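PDB 1XSZ: guanine nucleotide exchange protein from Legionella pneumophila, which probably promotes guanine nucleotide exchange on ADP-ribosylation factor (Arf) GTPases through a Sec7 domain whose active site lies under a cap. Local coordinates for residues L55-E58 with A59-D62; A77-Q81 with M82-G86; T95-T99 with F100-G104; Q107-D110 with R111-S115. One frame throughout, in Å; residues are numbered along the deposited sequence. Where two conformers were deposited one is given.

Overall arrangement
All four contacts lie in the Sec7 domain and follow one another along the chain. Contact 1 opens helix 57-64, contact 2 closes helix 69-80, contact 3 closes helix 89-98, and contact 4 lies within helix 106-123. Contact 3 is the meeting point: its centre lies about 10 Å from those of contacts 1 and 4 and about 14 Å from that of contact 2, and it touches all three. Contacts 1 and 2 are farthest apart, with centres about 19 Å from each other. The D62-K108 salt bridge joins contact 1 to contact 4, and a probable T79-S115 hydrogen bond joins contact 2 to contact 4, tying helices 57-64 and 69-80 to helix 106-123.

Contact 1 of 4, residues L55-E58 with A59-D62; sequences LDLE and AVGD
OD2 of D56 receives two backbone amides at the start of helix 57-64. A59 N donates to this OD2 over 3.1 Å in a fairly straight bond (162° at the hydrogen), arriving from above the carboxylate plane, while E58 N adds a weaker, more bent one. The torsion that sets CG anti to the backbone N (chi1 171°) swings the carboxylate over the first turn. Aspartate suits this N-cap because its short side chain meets first-turn amides that lack a preceding helical carbonyl, and its charge should interact well with the helix dipole. The small methyl of A59 fits against the acid, its CB 3.6 Å from D56 CG.

The helical ladder then begins: D56 O accepts V60 N at 3.0 Å, L57 O accepts G61 N at 2.9 Å, and E58 O accepts D62 N. On the apolar side, V60 CG2 lies 4.1 Å from L55 CB, the two side chains crossing at about a right angle, whereas L57 runs alongside V60.

E58 and D62 carry their charges to K325 and K108. L55 and V60 pack on F18 of helix 11-20 and F48 of helix 40-50, while L57 and E58 rest on K101 in the loop after helix 89-98.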
loop_
_atom_site.group_PDB
_atom_site.type_symbol
_atom_site.label_atom_id
_atom_site.label_comp_id
_atom_site.label_asym_id
_atom_site.label_seq_id
_atom_site.Cartn_x
_atom_site.Cartn_y
_atom_site.Cartn_z
ATOM N N LEU A 55 -9.734 -17.349 0.325
ATOM C CA LEU A 55 -8.844 -16.563 1.172
ATOM C C LEU A 55 -9.270 -15.112 1.350
ATOM O O LEU A 55 -10.006 -14.564 0.535
ATOM C CB LEU A 55 -7.431 -16.576 0.583
ATOM C CG LEU A 55 -6.711 -17.920 0.455
ATOM C CD1 LEU A 55 -5.532 -17.760 -0.490
ATOM C CD2 LEU A 55 -6.250 -18.404 1.820
ATOM N N ASP A 56 -8.793 -14.509 2.434
ATOM C CA ASP A 56 -9.041 -13.104 2.731
ATOM C C ASP A 56 -8.144 -12.381 1.726
ATOM O O ASP A 56 -6.924 -12.310 1.907
ATOM C CB ASP A 56 -8.602 -12.809 4.171
ATOM C CG ASP A 56 -8.617 -11.328 4.512
ATOM O OD1 ASP A 56 -8.440 -11.007 5.706
ATOM O OD2 ASP A 56 -8.794 -10.488 3.607
ATOM N N LEU A 57 -8.750 -11.852 0.668
ATOM C CA LEU A 57 -7.974 -11.192 -0.368
ATOM C C LEU A 57 -7.353 -9.872 0.053
ATOM O O LEU A 57 -6.392 -9.420 -0.564
ATOM C CB LEU A 57 -8.819 -11.023 -1.632
ATOM C CG LEU A 57 -9.219 -12.361 -2.269
ATOM C CD1 LEU A 57 -10.003 -12.107 -3.549
ATOM C CD2 LEU A 57 -7.971 -13.195 -2.555
ATOM N N GLU A 58 -7.893 -9.238 1.086
ATOM C CA GLU A 58 -7.289 -7.999 1.552
ATOM C C GLU A 58 -5.933 -8.390 2.133
ATOM O O GLU A 58 -4.926 -7.725 1.890
ATOM C CB GLU A 58 -8.160 -7.320 2.617
ATOM C CG GLU A 58 -9.567 -7.003 2.130
ATOM C CD GLU A 58 -10.235 -5.897 2.927
ATOM O OE1 GLU A 58 -9.899 -5.731 4.117
ATOM O OE2 GLU A 58 -11.106 -5.206 2.362
ATOM N N ALA A 59 -5.913 -9.491 2.882
ATOM C CA ALA A 59 -4.686 -9.992 3.491
ATOM C C ALA A 59 -3.707 -10.498 2.433
ATOM O O ALA A 59 -2.501 -10.331 2.577
ATOM C CB ALA A 59 -5.007 -11.108 4.486
ATOM N N VAL A 60 -4.227 -11.119 1.379
ATOM C CA VAL A 60 -3.369 -11.607 0.302
ATOM C C VAL A 60 -2.700 -10.409 -0.371
ATOM O O VAL A 60 -1.488 -10.399 -0.608
ATOM C CB VAL A 60 -4.190 -12.390 -0.745
ATOM C CG1 VAL A 60 -3.348 -12.654 -1.984
ATOM C CG2 VAL A 60 -4.648 -13.710 -0.151
ATOM N N GLY A 61 -3.503 -9.394 -0.675
ATOM C CA GLY A 61 -2.979 -8.199 -1.307
ATOM C C GLY A 61 -1.969 -7.497 -0.421
ATOM O O GLY A 61 -0.968 -6.965 -0.901
ATOM N N ASP A 62 -2.219 -7.502 0.885
ATOM C CA ASP A 62 -1.307 -6.850 1.806
ATOM C C ASP A 62 0.026 -7.582 1.879
ATOM O O ASP A 62 1.091 -6.962 1.899
ATOM C CB ASP A 62 -1.921 -6.768 3.198
ATOM C CG ASP A 62 -1.298 -5.680 4.015
ATOM O OD1 ASP A 62 -1.548 -4.505 3.682
ATOM O OD2 ASP A 62 -0.551 -5.995 4.964
#

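Contact 2 of 4, residues A77-Q81 with M82-G86; sequences AFTSQ and MNFNG
The one backbone hydrogen bond between the two halves runs from M82 N to T79 O, 3.1 Å long and 156° at the hydrogen. It spans three residues and reaches the oxygen from well above the carbonyl plane, as in a tight 3-10-like turn, whereas Q81 N still bonds to A77 O in the alpha-helical manner. The chain thus narrows its last turn before leaving helix 69-80. M82 CB is 3.3 Å from the same oxygen.

A Met-aromatic contact comes next. With CG anti to the carbonyl carbon (chi1 -65°) and an extended chi2, M82 sets its SD obliquely to the F78 ring, 5.3 Å from the centroid and 4.4 Å from CE1; the bend at chi3 turns only the terminal CE. Methionine suits the spot, since its flexible, polarisable thioether can fit against an aromatic neighbour.

Apolar contact completes the set. The methyl CG2 of T79 touches F84 at CE2, 4.0 Å away, leaving OG1 of the threonine to bond to S115 OG in helix 106-123. F84 meets F116 edge-to-face.

Outside partners hold the exit's polar groups: Q81 bonds through its amide to H49 and E42 O, and Q123 holds both F84 N and M82 O. Such a helix C-terminus, closed by a tight turn and lined by aromatic and sulfur side chains, belongs to the helix-loop-helix connections of the all-helical Sec7 domain.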
loop_
_atom_site.group_PDB
_atom_site.type_symbol
_atom_site.label_atom_id
_atom_site.label_comp_id
_atom_site.label_asym_id
_atom_site.label_seq_id
_atom_site.Cartn_x
_atom_site.Cartn_y
_atom_site.Cartn_z
ATOM N N ALA A 77 6.789 -14.166 -8.171
ATOM C CA ALA A 77 6.285 -15.453 -8.633
ATOM C C ALA A 77 4.797 -15.346 -8.964
ATOM O O ALA A 77 4.336 -15.865 -9.979
ATOM C CB ALA A 77 6.507 -16.521 -7.567
ATOM N N PHE A 78 4.051 -14.654 -8.107
ATOM C CA PHE A 78 2.616 -14.472 -8.289
ATOM C C PHE A 78 2.306 -13.818 -9.629
ATOM O O PHE A 78 1.442 -14.275 -10.373
ATOM C CB PHE A 78 2.063 -13.623 -7.136
ATOM C CG PHE A 78 0.576 -13.395 -7.193
ATOM C CD1 PHE A 78 0.052 -12.264 -7.810
ATOM C CD2 PHE A 78 -0.302 -14.302 -6.606
ATOM C CE1 PHE A 78 -1.320 -12.040 -7.839
ATOM C CE2 PHE A 78 -1.675 -14.089 -6.629
ATOM C CZ PHE A 78 -2.188 -12.956 -7.247
ATOM N N THR A 79 3.020 -12.747 -9.944
ATOM C CA THR A 79 2.798 -12.053 -11.202
ATOM C C THR A 79 3.309 -12.856 -12.403
ATOM O O THR A 79 2.712 -12.821 -13.478
ATOM C CB THR A 79 3.449 -10.666 -11.157
ATOM O OG1 THR A 79 2.899 -9.936 -10.052
ATOM C CG2 THR A 79 3.170 -9.902 -12.440
ATOM N N SER A 80 4.405 -13.584 -12.210
ATOM C CA SER A 80 4.977 -14.395 -13.281
ATOM C C SER A 80 4.035 -15.532 -13.665
ATOM O O SER A 80 4.065 -16.021 -14.795
ATOM C CB SER A 80 6.326 -14.970 -12.846
ATOM O OG SER A 80 7.272 -13.939 -12.637
ATOM N N GLN A 81 3.196 -15.946 -12.721
ATOM C CA GLN A 81 2.247 -17.027 -12.957
ATOM C C GLN A 81 1.018 -16.571 -13.736
ATOM O O GLN A 81 0.150 -17.378 -14.072
ATOM C CB GLN A 81 1.840 -17.658 -11.619
ATOM C CG GLN A 81 2.989 -18.402 -10.947
ATOM C CD GLN A 81 2.735 -18.710 -9.485
ATOM O OE1 GLN A 81 1.711 -18.323 -8.922
ATOM N NE2 GLN A 81 3.676 -19.407 -8.859
ATOM N N MET A 82 0.948 -15.273 -14.020
ATOM C CA MET A 82 -0.162 -14.712 -14.785
ATOM C C MET A 82 0.247 -14.674 -16.252
ATOM O O MET A 82 1.411 -14.439 -16.568
ATOM C CB MET A 82 -0.486 -13.300 -14.296
ATOM C CG MET A 82 -0.998 -13.259 -12.864
ATOM S SD MET A 82 -1.316 -11.587 -12.262
ATOM C CE MET A 82 -2.851 -11.211 -13.087
ATOM N N ASN A 83 -0.712 -14.905 -17.144
ATOM C CA ASN A 83 -0.432 -14.916 -18.579
ATOM C C ASN A 83 -0.866 -13.621 -19.259
ATOM O O ASN A 83 -2.056 -13.403 -19.477
ATOM C CB ASN A 83 -1.153 -16.096 -19.239
ATOM C CG ASN A 83 -0.849 -16.214 -20.726
ATOM O OD1 ASN A 83 -1.528 -16.945 -21.453
ATOM N ND2 ASN A 83 0.175 -15.509 -21.183
ATOM N N PHE A 84 0.102 -12.774 -19.599
ATOM C CA PHE A 84 -0.184 -11.508 -20.264
ATOM C C PHE A 84 0.035 -11.613 -21.768
ATOM O O PHE A 84 -0.247 -10.674 -22.510
ATOM C CB PHE A 84 0.699 -10.396 -19.693
ATOM C CG PHE A 84 0.433 -10.108 -18.246
ATOM C CD1 PHE A 84 -0.812 -9.642 -17.836
ATOM C CD2 PHE A 84 1.415 -10.339 -17.289
ATOM C CE1 PHE A 84 -1.081 -9.410 -16.489
ATOM C CE2 PHE A 84 1.156 -10.111 -15.939
ATOM C CZ PHE A 84 -0.093 -9.647 -15.540
ATOM N N ASN A 85 0.536 -12.758 -22.217
ATOM C CA ASN A 85 0.775 -12.954 -23.639
ATOM C C ASN A 85 -0.549 -12.974 -24.393
ATOM O O ASN A 85 -1.438 -13.780 -24.108
ATOM C CB ASN A 85 1.536 -14.259 -23.876
ATOM C CG ASN A 85 1.770 -14.537 -25.349
ATOM O OD1 ASN A 85 0.855 -14.934 -26.066
ATOM N ND2 ASN A 85 2.994 -14.317 -25.807
ATOM N N GLY A 86 -0.674 -12.070 -25.354
ATOM C CA GLY A 86 -1.892 -11.993 -26.132
ATOM C C GLY A 86 -2.664 -10.715 -25.877
ATOM O O GLY A 86 -3.409 -10.256 -26.732
#

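Contact 3 of 4, residues T95-T99 with F100-G104; sequences TFLKT and FKLPG
Two different first torsions bring F96 and F100 together. F96 has CG anti to its amide nitrogen (chi1 177°), while F100 has CG anti to the carbonyl carbon and beside its own N (chi1 -49°), which throws its ring back toward the helix. The rings form an edge-to-face, or T-shaped, pair with centroids 4.9 Å apart and planes at 66°. F100 CE1 is the atom that lands on the F96 face, 3.5 Å from F96 CZ and offset toward the ring's rim. F96 O lies oblique to the F100 ring, 3.2 Å from its CD1, and L97 O is near the ring's plane at its edge.

Beside this pair L102 folds back over L97, its CD2 4.4 Å from L97 CD2 and its branched end lying near L97 O. T99 OG1 donates to T95 O at 2.8 Å, a bond one turn back, within reach of a short hydroxyl side chain near a helix end.

As the helix gives out, waters take over from amides. One links L97 O, at 2.7 Å, to F100 O; a second links K98 O, also at 2.7 Å, to the same F100 O. Each water has more acceptors in reach than protons, so not all of these bonds can be made at once.

Outside, F100 packs on L64 and L112, and L102 pairs through its backbone with N197 and V199. Phenylalanine serves twice over: its weakly positive C-H edge should suit both the F96 face and L97 O, while L97 O, K98 O and F100 O turn to water.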
loop_
_atom_site.group_PDB
_atom_site.type_symbol
_atom_site.label_atom_id
_atom_site.label_comp_id
_atom_site.label_asym_id
_atom_site.label_seq_id
_atom_site.Cartn_x
_atom_site.Cartn_y
_atom_site.Cartn_z
ATOM N N THR A 95 -6.289 -6.306 -16.303
ATOM C CA THR A 95 -6.422 -7.638 -15.729
ATOM C C THR A 95 -5.640 -7.737 -14.422
ATOM O O THR A 95 -6.126 -8.283 -13.426
ATOM C CB THR A 95 -5.915 -8.699 -16.720
ATOM O OG1 THR A 95 -6.760 -8.698 -17.879
ATOM C CG2 THR A 95 -5.923 -10.079 -16.078
ATOM N N PHE A 96 -4.433 -7.188 -14.421
ATOM C CA PHE A 96 -3.591 -7.214 -13.238
ATOM C C PHE A 96 -4.242 -6.460 -12.073
ATOM O O PHE A 96 -4.399 -7.006 -10.980
ATOM C CB PHE A 96 -2.224 -6.603 -13.571
ATOM C CG PHE A 96 -1.288 -6.517 -12.397
ATOM C CD1 PHE A 96 -1.187 -5.341 -11.652
ATOM C CD2 PHE A 96 -0.513 -7.614 -12.030
ATOM C CE1 PHE A 96 -0.318 -5.266 -10.553
ATOM C CE2 PHE A 96 0.354 -7.550 -10.938
ATOM C CZ PHE A 96 0.451 -6.371 -10.199
ATOM N N LEU A 97 -4.639 -5.216 -12.308
ATOM C CA LEU A 97 -5.235 -4.424 -11.236
ATOM C C LEU A 97 -6.521 -5.016 -10.671
ATOM O O LEU A 97 -6.765 -4.936 -9.464
ATOM C CB LEU A 97 -5.481 -2.991 -11.713
ATOM C CG LEU A 97 -4.208 -2.210 -12.055
ATOM C CD1 LEU A 97 -4.588 -0.906 -12.729
ATOM C CD2 LEU A 97 -3.381 -1.968 -10.792
ATOM N N LYS A 98 -7.334 -5.624 -11.529
ATOM C CA LYS A 98 -8.600 -6.216 -11.097
ATOM C C LYS A 98 -8.413 -7.500 -10.284
ATOM O O LYS A 98 -9.348 -7.972 -9.632
ATOM C CB LYS A 98 -9.480 -6.477 -12.331
ATOM C CG LYS A 98 -10.794 -7.196 -12.060
ATOM C CD LYS A 98 -11.633 -7.287 -13.332
ATOM C CE LYS A 98 -10.889 -8.008 -14.446
ATOM N NZ LYS A 98 -10.573 -9.421 -14.085
ATOM N N THR A 99 -7.204 -8.050 -10.306
ATOM C CA THR A 99 -6.887 -9.284 -9.589
ATOM C C THR A 99 -6.839 -9.120 -8.066
ATOM O O THR A 99 -7.070 -10.075 -7.321
ATOM C CB THR A 99 -5.514 -9.841 -10.054
ATOM O OG1 THR A 99 -5.561 -10.123 -11.459
ATOM C CG2 THR A 99 -5.163 -11.120 -9.301
ATOM N N PHE A 100 -6.568 -7.905 -7.607
ATOM C CA PHE A 100 -6.422 -7.648 -6.178
ATOM C C PHE A 100 -7.517 -6.860 -5.491
ATOM O O PHE A 100 -8.333 -6.197 -6.123
ATOM C CB PHE A 100 -5.151 -6.829 -5.908
ATOM C CG PHE A 100 -3.908 -7.353 -6.563
ATOM C CD1 PHE A 100 -3.585 -7.012 -7.876
ATOM C CD2 PHE A 100 -3.036 -8.161 -5.849
ATOM C CE1 PHE A 100 -2.403 -7.475 -8.461
ATOM C CE2 PHE A 100 -1.857 -8.627 -6.421
ATOM C CZ PHE A 100 -1.538 -8.283 -7.732
ATOM N N LYS A 101 -7.508 -6.965 -4.164
ATOM C CA LYS A 101 -8.332 -6.109 -3.327
ATOM C C LYS A 101 -7.119 -5.219 -3.041
ATOM O O LYS A 101 -6.253 -5.526 -2.208
ATOM C CB LYS A 101 -8.836 -6.824 -2.073
ATOM C CG LYS A 101 -10.099 -7.632 -2.350
ATOM C CD LYS A 101 -10.880 -7.947 -1.086
ATOM C CE LYS A 101 -12.191 -8.649 -1.411
ATOM N NZ LYS A 101 -12.990 -8.897 -0.180
ATOM N N LEU A 102 -7.026 -4.148 -3.815
ATOM C CA LEU A 102 -5.884 -3.253 -3.760
ATOM C C LEU A 102 -5.642 -2.538 -2.453
ATOM O O LEU A 102 -6.574 -2.035 -1.826
ATOM C CB LEU A 102 -6.002 -2.212 -4.874
ATOM C CG LEU A 102 -5.957 -2.744 -6.314
ATOM C CD1 LEU A 102 -6.522 -1.704 -7.269
ATOM C CD2 LEU A 102 -4.532 -3.124 -6.679
ATOM N N PRO A 103 -4.382 -2.510 -2.000
ATOM C CA PRO A 103 -4.099 -1.813 -0.744
ATOM C C PRO A 103 -4.421 -0.330 -0.927
ATOM O O PRO A 103 -4.378 0.188 -2.044
ATOM C CB PRO A 103 -2.607 -2.066 -0.533
ATOM C CG PRO A 103 -2.086 -2.289 -1.931
ATOM C CD PRO A 103 -3.164 -3.128 -2.552
ATOM N N GLY A 104 -4.756 0.349 0.165
ATOM C CA GLY A 104 -5.075 1.763 0.085
ATOM C C GLY A 104 -3.896 2.611 0.521
ATOM O O GLY A 104 -4.066 3.760 0.925
HETATM O O HOH W 1 -8.944 -4.184 -8.038
HETATM O O HOH W 2 -10.631 -7.079 -7.433
#

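Contact 4 of 4, residues Q107-D110 with R111-S115; sequences QKID and RLVQS
Within helix 106-123, Q107-D110 and R111-S115 form consecutive turns of regular alpha helix, bound by four backbone bonds. R111 N donates to Q107 O at 3.1 Å and L112 N to K108 O at 3.2 Å. V113 N bonds to I109 O, and Q114 N to D110 O at 2.9 Å.

R111, in one of two conformers, runs back toward the start of the helix. Its chain is extended as far as NE, and the guanidinium then turns (chi4 81°) to lay one face over Q107 O, with NH1 3.5 Å from that oxygen. K108 CG meets the guanidinium at its edge and in its plane, 4.0 Å from NH1. The Q107 amide stands almost perpendicular to the guanidinium, at 80°. NH1 finds its bonding partner in S65 O of a neighbouring loop.

Along another face, the Q114 amide folds back beside D110, its NE2 3.3 Å from D110 CG, with the two flat groups inclined at 62°. I109 and V113 put methyls together on the buried side, CG2 to CG2 at 4.3 Å, and branched residues fill that side well: V113 packs on W253 and on Y135, A138 and I142 of helix 131-149.

K108 carries its ammonium group into salt bridges with D62 and E105, while the buried carboxylate of D110 is met by K251 NZ at OD2 and by Y135 OH at OD1, which would favour the ionised acid; the K251 salt bridge also links this Sec7 helix to the capping-domain side of the molecule.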
loop_
_atom_site.group_PDB
_atom_site.type_symbol
_atom_site.label_atom_id
_atom_site.label_comp_id
_atom_site.label_asym_id
_atom_site.label_seq_id
_atom_site.Cartn_x
_atom_site.Cartn_y
_atom_site.Cartn_z
ATOM N N GLN A 107 2.777 3.268 -1.083
ATOM C CA GLN A 107 3.948 2.449 -1.371
ATOM C C GLN A 107 3.601 1.021 -1.762
ATOM O O GLN A 107 4.309 0.408 -2.564
ATOM C CB GLN A 107 4.923 2.468 -0.193
ATOM C CG GLN A 107 5.552 3.842 0.033
ATOM C CD GLN A 107 6.691 3.821 1.033
ATOM O OE1 GLN A 107 7.299 4.855 1.316
ATOM N NE2 GLN A 107 6.991 2.645 1.572
ATOM N N LYS A 108 2.510 0.494 -1.213
ATOM C CA LYS A 108 2.090 -0.863 -1.541
ATOM C C LYS A 108 1.537 -0.902 -2.962
ATOM O O LYS A 108 1.829 -1.827 -3.728
ATOM C CB LYS A 108 1.050 -1.347 -0.529
ATOM C CG LYS A 108 1.655 -1.620 0.834
ATOM C CD LYS A 108 0.603 -2.047 1.846
ATOM C CE LYS A 108 1.246 -2.368 3.180
ATOM N NZ LYS A 108 0.210 -2.597 4.232
ATOM N N ILE A 109 0.738 0.094 -3.318
ATOM C CA ILE A 109 0.198 0.181 -4.669
ATOM C C ILE A 109 1.374 0.254 -5.647
ATOM O O ILE A 109 1.390 -0.420 -6.677
ATOM C CB ILE A 109 -0.670 1.448 -4.825
ATOM C CG1 ILE A 109 -1.962 1.281 -4.026
ATOM C CG2 ILE A 109 -0.987 1.708 -6.301
ATOM C CD1 ILE A 109 -2.722 2.575 -3.824
ATOM N N ASP A 110 2.367 1.067 -5.304
ATOM C CA ASP A 110 3.539 1.254 -6.145
ATOM C C ASP A 110 4.250 -0.076 -6.402
ATOM O O ASP A 110 4.579 -0.398 -7.549
ATOM C CB ASP A 110 4.484 2.267 -5.479
ATOM C CG ASP A 110 5.512 2.836 -6.435
ATOM O OD1 ASP A 110 5.360 2.668 -7.662
ATOM O OD2 ASP A 110 6.468 3.474 -5.946
ATOM N N ARG A 111 4.482 -0.853 -5.350
ATOM C CA ARG A 111 5.160 -2.132 -5.528
ATOM C C ARG A 111 4.390 -3.055 -6.462
ATOM O O ARG A 111 4.988 -3.773 -7.266
ATOM C CB ARG A 111 5.387 -2.821 -4.181
ATOM C CG ARG A 111 6.207 -1.992 -3.215
ATOM C CD ARG A 111 6.863 -2.846 -2.141
ATOM N NE ARG A 111 7.514 -2.015 -1.134
ATOM C CZ ARG A 111 6.879 -1.434 -0.122
ATOM N NH1 ARG A 111 5.572 -1.598 0.033
ATOM N NH2 ARG A 111 7.549 -0.670 0.730
ATOM N N LEU A 112 3.065 -3.040 -6.371
ATOM C CA LEU A 112 2.260 -3.897 -7.235
ATOM C C LEU A 112 2.427 -3.449 -8.691
ATOM O O LEU A 112 2.646 -4.274 -9.582
ATOM C CB LEU A 112 0.784 -3.852 -6.830
ATOM C CG LEU A 112 0.440 -4.520 -5.494
ATOM C CD1 LEU A 112 -1.062 -4.423 -5.270
ATOM C CD2 LEU A 112 0.889 -5.982 -5.488
ATOM N N VAL A 113 2.341 -2.146 -8.935
ATOM C CA VAL A 113 2.499 -1.618 -10.287
ATOM C C VAL A 113 3.889 -1.955 -10.845
ATOM O O VAL A 113 4.029 -2.286 -12.025
ATOM C CB VAL A 113 2.257 -0.084 -10.303
ATOM C CG1 VAL A 113 2.548 0.494 -11.687
ATOM C CG2 VAL A 113 0.807 0.201 -9.917
ATOM N N GLN A 114 4.911 -1.892 -10.002
ATOM C CA GLN A 114 6.269 -2.222 -10.441
ATOM C C GLN A 114 6.372 -3.699 -10.821
ATOM O O GLN A 114 7.101 -4.063 -11.746
ATOM C CB GLN A 114 7.274 -1.906 -9.332
ATOM C CG GLN A 114 7.495 -0.421 -9.104
ATOM C CD GLN A 114 8.408 -0.146 -7.929
ATOM O OE1 GLN A 114 9.519 -0.674 -7.854
ATOM N NE2 GLN A 114 7.946 0.686 -7.005
ATOM N N SER A 115 5.653 -4.556 -10.106
ATOM C CA SER A 115 5.680 -5.987 -10.406
ATOM C C SER A 115 5.079 -6.225 -11.790
ATOM O O SER A 115 5.634 -6.968 -12.610
ATOM C CB SER A 115 4.889 -6.760 -9.352
ATOM O OG SER A 115 4.950 -8.153 -9.601
#